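Local coordinates for putative GGDEF domain protein (Pseudomonas aeruginosa, PDB 7E6G) that probably joins two GTP molecules into the second messenger 3',3'-c-di-GMP, using magnesium as cofactor, at residues 49-52 with 53-57; 148-151 with 152-156; 235-238 with 239-243. All blocks are in the same frame, centred on the assembly; numbering follows the deposited sequence.

Interaction 1 of 3, residues 49-52 with 53-57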
loop_
_atom_site.group_PDB
_atom_site.type_symbol
_atom_site.label_atom_id
_atom_site.label_comp_id
_atom_site.label_asym_id
_atom_site.label_seq_id
_atom_site.Cartn_x
_atom_site.Cartn_y
_atom_site.Cartn_z
ATOM N N ARG A 49 7.967 22.246 37.825
ATOM C CA ARG A 49 8.518 22.837 36.699
ATOM C C ARG A 49 9.479 21.949 36.005
ATOM O O ARG A 49 9.524 21.951 34.893
ATOM C CB ARG A 49 9.121 24.129 37.086
ATOM C CG ARG A 49 9.685 24.897 35.950
ATOM C CD ARG A 49 10.038 26.272 36.305
ATOM N NE ARG A 49 11.073 26.273 37.283
ATOM C CZ ARG A 49 10.946 26.711 38.508
ATOM N NH1 ARG A 49 11.979 26.624 39.235
ATOM N NH2 ARG A 49 9.841 27.209 38.998
ATOM N N ILE A 50 10.283 21.232 36.712
ATOM C CA ILE A 50 11.218 20.320 36.179
ATOM C C ILE A 50 10.567 19.194 35.546
ATOM O O ILE A 50 10.903 18.839 34.540
ATOM C CB ILE A 50 12.176 19.843 37.227
ATOM C CG1 ILE A 50 13.154 20.906 37.501
ATOM C CG2 ILE A 50 13.033 18.769 36.720
ATOM C CD1 ILE A 50 13.974 20.710 38.721
ATOM N N SER A 51 9.542 18.701 36.141
ATOM C CA SER A 51 8.764 17.655 35.656
ATOM C C SER A 51 8.100 18.066 34.423
ATOM O O SER A 51 8.078 17.368 33.556
ATOM C CB SER A 51 7.784 17.254 36.687
ATOM O OG SER A 51 7.152 16.064 36.394
ATOM N N ASP A 52 7.600 19.267 34.335
ATOM C CA ASP A 52 7.021 19.807 33.186
ATOM C C ASP A 52 8.008 19.925 32.101
ATOM O O ASP A 52 7.635 19.869 31.034
ATOM C CB ASP A 52 6.334 21.114 33.466
ATOM C CG ASP A 52 5.057 20.970 34.162
ATOM O OD1 ASP A 52 4.636 19.939 34.412
ATOM O OD2 ASP A 52 4.440 21.911 34.521
ATOM N N GLY A 53 9.228 20.242 32.365
ATOM C CA GLY A 53 10.268 20.251 31.415
ATOM C C GLY A 53 10.638 18.955 30.806
ATOM O O GLY A 53 11.029 18.893 29.739
ATOM N N PHE A 54 10.649 17.922 31.581
ATOM C CA PHE A 54 10.892 16.562 31.098
ATOM C C PHE A 54 9.776 16.099 30.169
ATOM O O PHE A 54 10.033 15.474 29.129
ATOM C CB PHE A 54 11.015 15.598 32.265
ATOM C CG PHE A 54 12.410 15.421 32.753
ATOM C CD1 PHE A 54 13.249 14.497 32.162
ATOM C CD2 PHE A 54 12.880 16.158 33.825
ATOM C CE1 PHE A 54 14.546 14.327 32.619
ATOM C CE2 PHE A 54 14.162 15.984 34.290
ATOM C CZ PHE A 54 14.995 15.069 33.682
ATOM N N GLN A 55 8.528 16.394 30.534
ATOM C CA GLN A 55 7.405 15.984 29.696
ATOM C C GLN A 55 7.352 16.768 28.391
ATOM O O GLN A 55 6.908 16.228 27.372
ATOM C CB GLN A 55 6.101 16.128 30.466
ATOM C CG GLN A 55 6.136 15.378 31.764
ATOM C CD GLN A 55 4.879 15.557 32.566
ATOM O OE1 GLN A 55 3.809 15.818 32.017
ATOM N NE2 GLN A 55 5.005 15.462 33.885
ATOM N N SER A 56 7.803 18.029 28.400
ATOM C CA SER A 56 7.916 18.787 27.159
ATOM C C SER A 56 8.937 18.152 26.229
ATOM O O SER A 56 8.704 18.035 25.018
ATOM C CB SER A 56 8.305 20.231 27.469
ATOM O OG SER A 56 7.808 21.123 26.489
ATOM N N MET A 57 10.079 17.738 26.788
ATOM C CA MET A 57 11.106 17.041 26.013
ATOM C C MET A 57 10.553 15.774 25.362
ATOM O O MET A 57 10.700 15.554 24.143
ATOM C CB MET A 57 12.275 16.708 26.936
ATOM C CG MET A 57 13.467 16.056 26.278
ATOM S SD MET A 57 14.904 16.030 27.387
ATOM C CE MET A 57 14.423 14.784 28.597
#

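Interaction 2 of 3, residues 148-151 with 152-156. With G2P (phosphomethylphosphonic acid guanylate ester), chain H.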
loop_
_atom_site.group_PDB
_atom_site.type_symbol
_atom_site.label_atom_id
_atom_site.label_comp_id
_atom_site.label_asym_id
_atom_site.label_seq_id
_atom_site.Cartn_x
_atom_site.Cartn_y
_atom_site.Cartn_z
ATOM N N ASP A 148 -22.497 -2.882 -56.577
ATOM C CA ASP A 148 -22.515 -2.261 -57.890
ATOM C C ASP A 148 -23.643 -1.255 -58.019
ATOM O O ASP A 148 -23.474 -0.225 -58.685
ATOM C CB ASP A 148 -22.618 -3.333 -58.978
ATOM C CG ASP A 148 -21.337 -4.179 -59.097
ATOM O OD1 ASP A 148 -20.260 -3.731 -58.627
ATOM O OD2 ASP A 148 -21.397 -5.294 -59.665
ATOM N N THR A 149 -24.779 -1.506 -57.377
ATOM C CA THR A 149 -25.902 -0.585 -57.458
ATOM C C THR A 149 -25.806 0.556 -56.449
ATOM O O THR A 149 -26.160 1.697 -56.767
ATOM C CB THR A 149 -27.209 -1.351 -57.251
ATOM O OG1 THR A 149 -27.314 -2.386 -58.233
ATOM C CG2 THR A 149 -28.388 -0.428 -57.368
ATOM N N TRP A 150 -25.346 0.298 -55.228
ATOM C CA TRP A 150 -25.399 1.330 -54.203
ATOM C C TRP A 150 -24.036 1.721 -53.654
ATOM O O TRP A 150 -23.966 2.581 -52.769
ATOM C CB TRP A 150 -26.316 0.877 -53.058
ATOM C CG TRP A 150 -27.765 0.777 -53.458
ATOM C CD1 TRP A 150 -28.636 1.810 -53.662
ATOM C CD2 TRP A 150 -28.503 -0.424 -53.716
ATOM N NE1 TRP A 150 -29.869 1.328 -54.026
ATOM C CE2 TRP A 150 -29.813 -0.042 -54.063
ATOM C CE3 TRP A 150 -28.182 -1.786 -53.692
ATOM C CZ2 TRP A 150 -30.801 -0.975 -54.385
ATOM C CZ3 TRP A 150 -29.167 -2.710 -53.998
ATOM C CH2 TRP A 150 -30.462 -2.299 -54.335
ATOM N N GLY A 151 -22.957 1.127 -54.146
ATOM C CA GLY A 151 -21.637 1.460 -53.658
ATOM C C GLY A 151 -21.168 0.550 -52.533
ATOM O O GLY A 151 -21.947 -0.122 -51.860
ATOM N N HIS A 152 -19.852 0.553 -52.327
ATOM C CA HIS A 152 -19.269 -0.311 -51.314
ATOM C C HIS A 152 -19.602 0.169 -49.902
ATOM O O HIS A 152 -19.673 -0.645 -48.979
ATOM C CB HIS A 152 -17.760 -0.424 -51.554
ATOM C CG HIS A 152 -17.410 -1.299 -52.727
ATOM N ND1 HIS A 152 -17.126 -2.644 -52.602
ATOM C CD2 HIS A 152 -17.335 -1.027 -54.054
ATOM C CE1 HIS A 152 -16.880 -3.158 -53.795
ATOM N NE2 HIS A 152 -17.003 -2.198 -54.693
ATOM N N ASP A 153 -19.839 1.473 -49.713
ATOM C CA ASP A 153 -20.250 1.961 -48.399
ATOM C C ASP A 153 -21.633 1.418 -48.028
ATOM O O ASP A 153 -21.891 1.068 -46.864
ATOM C CB ASP A 153 -20.216 3.494 -48.390
ATOM C CG ASP A 153 -18.789 4.062 -48.225
ATOM O OD1 ASP A 153 -18.199 3.946 -47.127
ATOM O OD2 ASP A 153 -18.240 4.631 -49.194
ATOM N N SER A 154 -22.513 1.287 -49.025
ATOM C CA SER A 154 -23.816 0.677 -48.804
ATOM C C SER A 154 -23.687 -0.801 -48.455
ATOM O O SER A 154 -24.325 -1.279 -47.507
ATOM C CB SER A 154 -24.684 0.856 -50.043
ATOM O OG SER A 154 -24.937 2.229 -50.273
ATOM N N GLY A 155 -22.903 -1.553 -49.229
ATOM C CA GLY A 155 -22.631 -2.926 -48.853
ATOM C C GLY A 155 -22.052 -3.052 -47.454
ATOM O O GLY A 155 -22.340 -4.017 -46.744
ATOM N N ASP A 156 -21.234 -2.083 -47.036
ATOM C CA ASP A 156 -20.635 -2.143 -45.706
ATOM C C ASP A 156 -21.705 -1.983 -44.638
ATOM O O ASP A 156 -21.723 -2.716 -43.635
ATOM C CB ASP A 156 -19.566 -1.050 -45.555
ATOM C CG ASP A 156 -18.196 -1.440 -46.152
ATOM O OD1 ASP A 156 -18.035 -2.558 -46.710
ATOM O OD2 ASP A 156 -17.270 -0.589 -46.064
HETATM P PG G2P H . -22.759 -15.259 -54.794
HETATM O O1G G2P H . -22.526 -15.917 -53.688
HETATM O O2G G2P H . -24.008 -14.916 -54.919
HETATM O O3G G2P H . -22.230 -15.790 -55.896
HETATM O O3B G2P H . -21.920 -14.014 -54.500
HETATM P PB G2P H . -21.612 -12.572 -55.040
HETATM O O1B G2P H . -21.929 -11.850 -54.009
HETATM O O2B G2P H . -22.196 -12.243 -56.188
HETATM C C3A G2P H . -19.931 -12.359 -55.395
HETATM P PA G2P H . -18.679 -12.817 -54.441
HETATM O O1A G2P H . -18.281 -13.477 -55.598
HETATM O O2A G2P H . -19.577 -13.399 -53.479
HETATM O "O5'" G2P H . -18.457 -11.350 -54.404
HETATM C "C5'" G2P H . -18.722 -10.545 -53.261
HETATM C "C4'" G2P H . -18.195 -9.153 -53.409
HETATM O "O4'" G2P H . -17.827 -8.881 -52.179
HETATM C "C3'" G2P H . -16.896 -9.184 -54.016
HETATM O "O3'" G2P H . -16.990 -8.509 -55.208
HETATM C "C2'" G2P H . -16.093 -8.469 -53.002
HETATM O "O2'" G2P H . -15.183 -7.571 -53.483
HETATM C "C1'" G2P H . -17.104 -7.783 -52.282
HETATM N N9 G2P H . -16.667 -7.381 -50.999
HETATM C C8 G2P H . -15.774 -8.081 -50.382
HETATM N N7 G2P H . -15.502 -7.557 -49.230
HETATM C C5 G2P H . -16.220 -6.532 -49.082
HETATM C C6 G2P H . -16.331 -5.685 -48.091
HETATM O O6 G2P H . -15.698 -5.744 -47.085
HETATM N N1 G2P H . -17.223 -4.651 -48.202
HETATM C C2 G2P H . -17.941 -4.541 -49.334
HETATM N N2 G2P H . -18.740 -3.612 -49.407
HETATM N N3 G2P H . -17.781 -5.421 -50.308
HETATM C C4 G2P H . -16.954 -6.425 -50.184
#

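Interaction 3 of 3, residues 235-238 with 239-243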
loop_
_atom_site.group_PDB
_atom_site.type_symbol
_atom_site.label_atom_id
_atom_site.label_comp_id
_atom_site.label_asym_id
_atom_site.label_seq_id
_atom_site.Cartn_x
_atom_site.Cartn_y
_atom_site.Cartn_z
ATOM N N THR A 235 -9.415 -32.665 -37.156
ATOM C CA THR A 235 -8.907 -31.338 -36.858
ATOM C C THR A 235 -9.966 -30.283 -37.161
ATOM O O THR A 235 -10.869 -30.502 -37.976
ATOM C CB THR A 235 -7.638 -31.077 -37.658
ATOM O OG1 THR A 235 -6.851 -30.111 -36.957
ATOM C CG2 THR A 235 -7.973 -30.569 -39.059
ATOM N N TYR A 236 -9.870 -29.133 -36.478
ATOM C CA TYR A 236 -10.846 -28.060 -36.698
ATOM C C TYR A 236 -10.835 -27.567 -38.143
ATOM O O TYR A 236 -11.854 -27.069 -38.638
ATOM C CB TYR A 236 -10.596 -26.887 -35.735
ATOM C CG TYR A 236 -9.288 -26.130 -35.948
ATOM C CD1 TYR A 236 -9.173 -25.139 -36.920
ATOM C CD2 TYR A 236 -8.171 -26.402 -35.162
ATOM C CE1 TYR A 236 -7.975 -24.460 -37.104
ATOM C CE2 TYR A 236 -6.978 -25.728 -35.343
ATOM C CZ TYR A 236 -6.885 -24.767 -36.312
ATOM O OH TYR A 236 -5.701 -24.099 -36.493
ATOM N N SER A 237 -9.706 -27.711 -38.841
ATOM C CA SER A 237 -9.644 -27.288 -40.236
ATOM C C SER A 237 -10.486 -28.190 -41.131
ATOM O O SER A 237 -11.085 -27.722 -42.105
ATOM C CB SER A 237 -8.192 -27.259 -40.712
ATOM O OG SER A 237 -8.072 -26.661 -41.990
ATOM N N GLN A 238 -10.551 -29.484 -40.818
ATOM C CA GLN A 238 -11.351 -30.388 -41.637
ATOM C C GLN A 238 -12.837 -30.171 -41.384
ATOM O O GLN A 238 -13.653 -30.254 -42.315
ATOM C CB GLN A 238 -10.939 -31.827 -41.365
ATOM C CG GLN A 238 -9.541 -32.138 -41.860
ATOM C CD GLN A 238 -8.928 -33.351 -41.181
ATOM O OE1 GLN A 238 -9.083 -33.552 -39.972
ATOM N NE2 GLN A 238 -8.229 -34.171 -41.961
ATOM N N THR A 239 -13.194 -29.848 -40.137
ATOM C CA THR A 239 -14.535 -29.349 -39.847
ATOM C C THR A 239 -14.870 -28.127 -40.694
ATOM O O THR A 239 -15.927 -28.077 -41.340
ATOM C CB THR A 239 -14.665 -28.995 -38.372
ATOM O OG1 THR A 239 -14.009 -29.987 -37.578
ATOM C CG2 THR A 239 -16.129 -28.910 -37.989
ATOM N N VAL A 240 -14.004 -27.104 -40.658
ATOM C CA VAL A 240 -14.253 -25.916 -41.468
ATOM C C VAL A 240 -14.425 -26.302 -42.933
ATOM O O VAL A 240 -15.359 -25.843 -43.600
ATOM C CB VAL A 240 -13.133 -24.877 -41.278
ATOM C CG1 VAL A 240 -13.222 -23.805 -42.347
ATOM C CG2 VAL A 240 -13.220 -24.253 -39.884
ATOM N N ASN A 241 -13.558 -27.180 -43.442
ATOM C CA ASN A 241 -13.644 -27.584 -44.843
ATOM C C ASN A 241 -14.993 -28.219 -45.161
ATOM O O ASN A 241 -15.563 -27.980 -46.231
ATOM C CB ASN A 241 -12.503 -28.542 -45.183
ATOM C CG ASN A 241 -11.200 -27.815 -45.482
ATOM O OD1 ASN A 241 -11.087 -26.593 -45.302
ATOM N ND2 ASN A 241 -10.205 -28.563 -45.932
ATOM N N ARG A 242 -15.529 -29.032 -44.249
ATOM C CA ARG A 242 -16.808 -29.670 -44.551
ATOM C C ARG A 242 -17.948 -28.658 -44.515
ATOM O O ARG A 242 -18.849 -28.700 -45.368
ATOM C CB ARG A 242 -17.085 -30.824 -43.599
ATOM C CG ARG A 242 -18.128 -31.803 -44.159
ATOM C CD ARG A 242 -18.703 -32.704 -43.077
ATOM N NE ARG A 242 -17.767 -32.797 -41.965
ATOM C CZ ARG A 242 -16.663 -33.552 -41.961
ATOM N NH1 ARG A 242 -16.336 -34.318 -43.003
ATOM N NH2 ARG A 242 -15.886 -33.531 -40.892
ATOM N N ALA A 243 -17.929 -27.744 -43.540
ATOM C CA ALA A 243 -18.919 -26.670 -43.533
ATOM C C ALA A 243 -18.865 -25.881 -44.836
ATOM O O ALA A 243 -19.899 -25.522 -45.415
ATOM C CB ALA A 243 -18.681 -25.751 -42.336
#

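Interaction 1 of 3, residues 49-52 with 53-57
I50 and F54 meet one turn apart on the same flank of the long helix 27-102, a purely local i to i+4 contact far from the catalytic domain. Their side chains lie side by side and point the same way. I50 places CG2 anti to its backbone N (chi1 -76° setting CG1 beside that N), and this methyl comes up in the plane of the F54 ring, touching its edge with CG2 to CE2 at 3.9 Å. Branched aliphatic and aromatic groups suit this flank because both pack on another protein: aromatic side chains of that chain pack on I50 and meet the F54 ring edge-to-face. The turn itself is held by regular backbone bonds such as F54 N to I50 O at 3.1 Å. S51 and Q55 form a polar flank; S51 OG bonds polar side chains of other proteins and accepts a weak bond from Q55 NE2 of the second subunit, while D52 OD2 bonds a polar side chain of a further chain, not the one stacked on F54. The chemistry is thus divided: the apolar side is covered by another chain, and the polar side is hydrogen-bonded to neighbouring chains.

Interaction 2 of 3, residues 148-151 with 152-156
H152, the first residue of helix 152-168, follows directly on G151 and turns its imidazole edge toward the guanine, with ND1 3.7 Å from G2P N3. Its carbonyl O accepts a weak bond from G2P N2, at 3.1 Å. Two residues on, S154 bends back over the helix start: chi1 of -64° keeps OG beside its own backbone N, and the hydroxyl donates to W150 O at 2.7 Å, arriving from above the carbonyl plane. A small hydroxyl side chain fits there, beside W150 CB and against V214 of strand 212-214, which also touches W150. This is a helix-to-helix junction of the GGDEF domain: helix 143-150 ends, G151 turns with positive phi (93°), which suits glycine, and serves as N-cap of the next helix. Its O takes G155 N at 3.1 Å in a nearly straight bond (170°) lying in the carbonyl plane. G155 lines the nucleotide pocket, at a point where a CB would run into G2P N2. D156 then reads the base: OD1 alone accepts both G2P N1 at 2.7 Å and N2 at 3.0 Å, a pair of donors that guanine offers and adenine does not.

Interaction 3 of 3, residues 235-238 with 239-243
A chi1 of -41° holds T239 OG1 beside its own backbone N, so hydroxyl and amide both face T235 O, one turn back. T239 N bonds that oxygen at 3.2 Å, nearly straight (168°) and in the carbonyl plane. T239 OG1 lies at the same 3.2 Å from T235 O, but whether its proton goes there is unsettled, since the hydroxyl also bonds H230 ND1, its stronger partner. A threonine suits the place because it offers a short hydroxyl on one branch and a methyl on the other. Q238 also reaches back, to the amide of T235 instead of its carbonyl. With chi1 at -68° and an extended chain beyond CG, it brings OE1 to the helix start, where this oxygen accepts T235 N at 3.0 Å in the plane of the side-chain carbonyl. T235 is the N-cap and Q238 the third helical residue, so the N3 side chain accepts the N-cap N-H; the reciprocal bond of a full capping box is not made. Next, V240 N bonds Y236 O at 3.0 Å, and V240 CG2 rests 3.4 Å from the same oxygen. Being apolar, V240 packs on L119 of helix 112-128 and on L135 and M137 of strand 134-140, where T239 also touches L135; the Y236 ring also packs on helix 112-128. N241 N bonds S237 O at 2.9 Å, and R242 N closes on Q238 O at 3.0 Å. Their polar ends find partners further off, the amide oxygen N241 OD1 taking R164 NH1 of the second subunit and R242 NH2 forming a salt bridge with E234 OE1. The arrangement is the capped start of helix 236-252, the connecting helix of a beta-alpha-beta crossover that joins the neighbouring parallel strands 223-229 and 258-260 of the GGDEF domain.

How the interactions relate
The three contacts follow one another along the chain without touching. Interaction 1 sits on the long helical stalk, its centre about 92 Å from that of interaction 2 and about 90 Å from that of interaction 3, on the opposite side of the chain's centre. Interactions 2 and 3 share the GGDEF domain, with centres about 32 Å and nearest atoms about 22 Å apart. Of the three, 148-156 alone reaches the nucleotide; G155 lies about 12 Å from the bound magnesium ion, which D139, V140 and E182 hold. Residues 235-243 stand away from that site and, like 49-57, touch the second subunit.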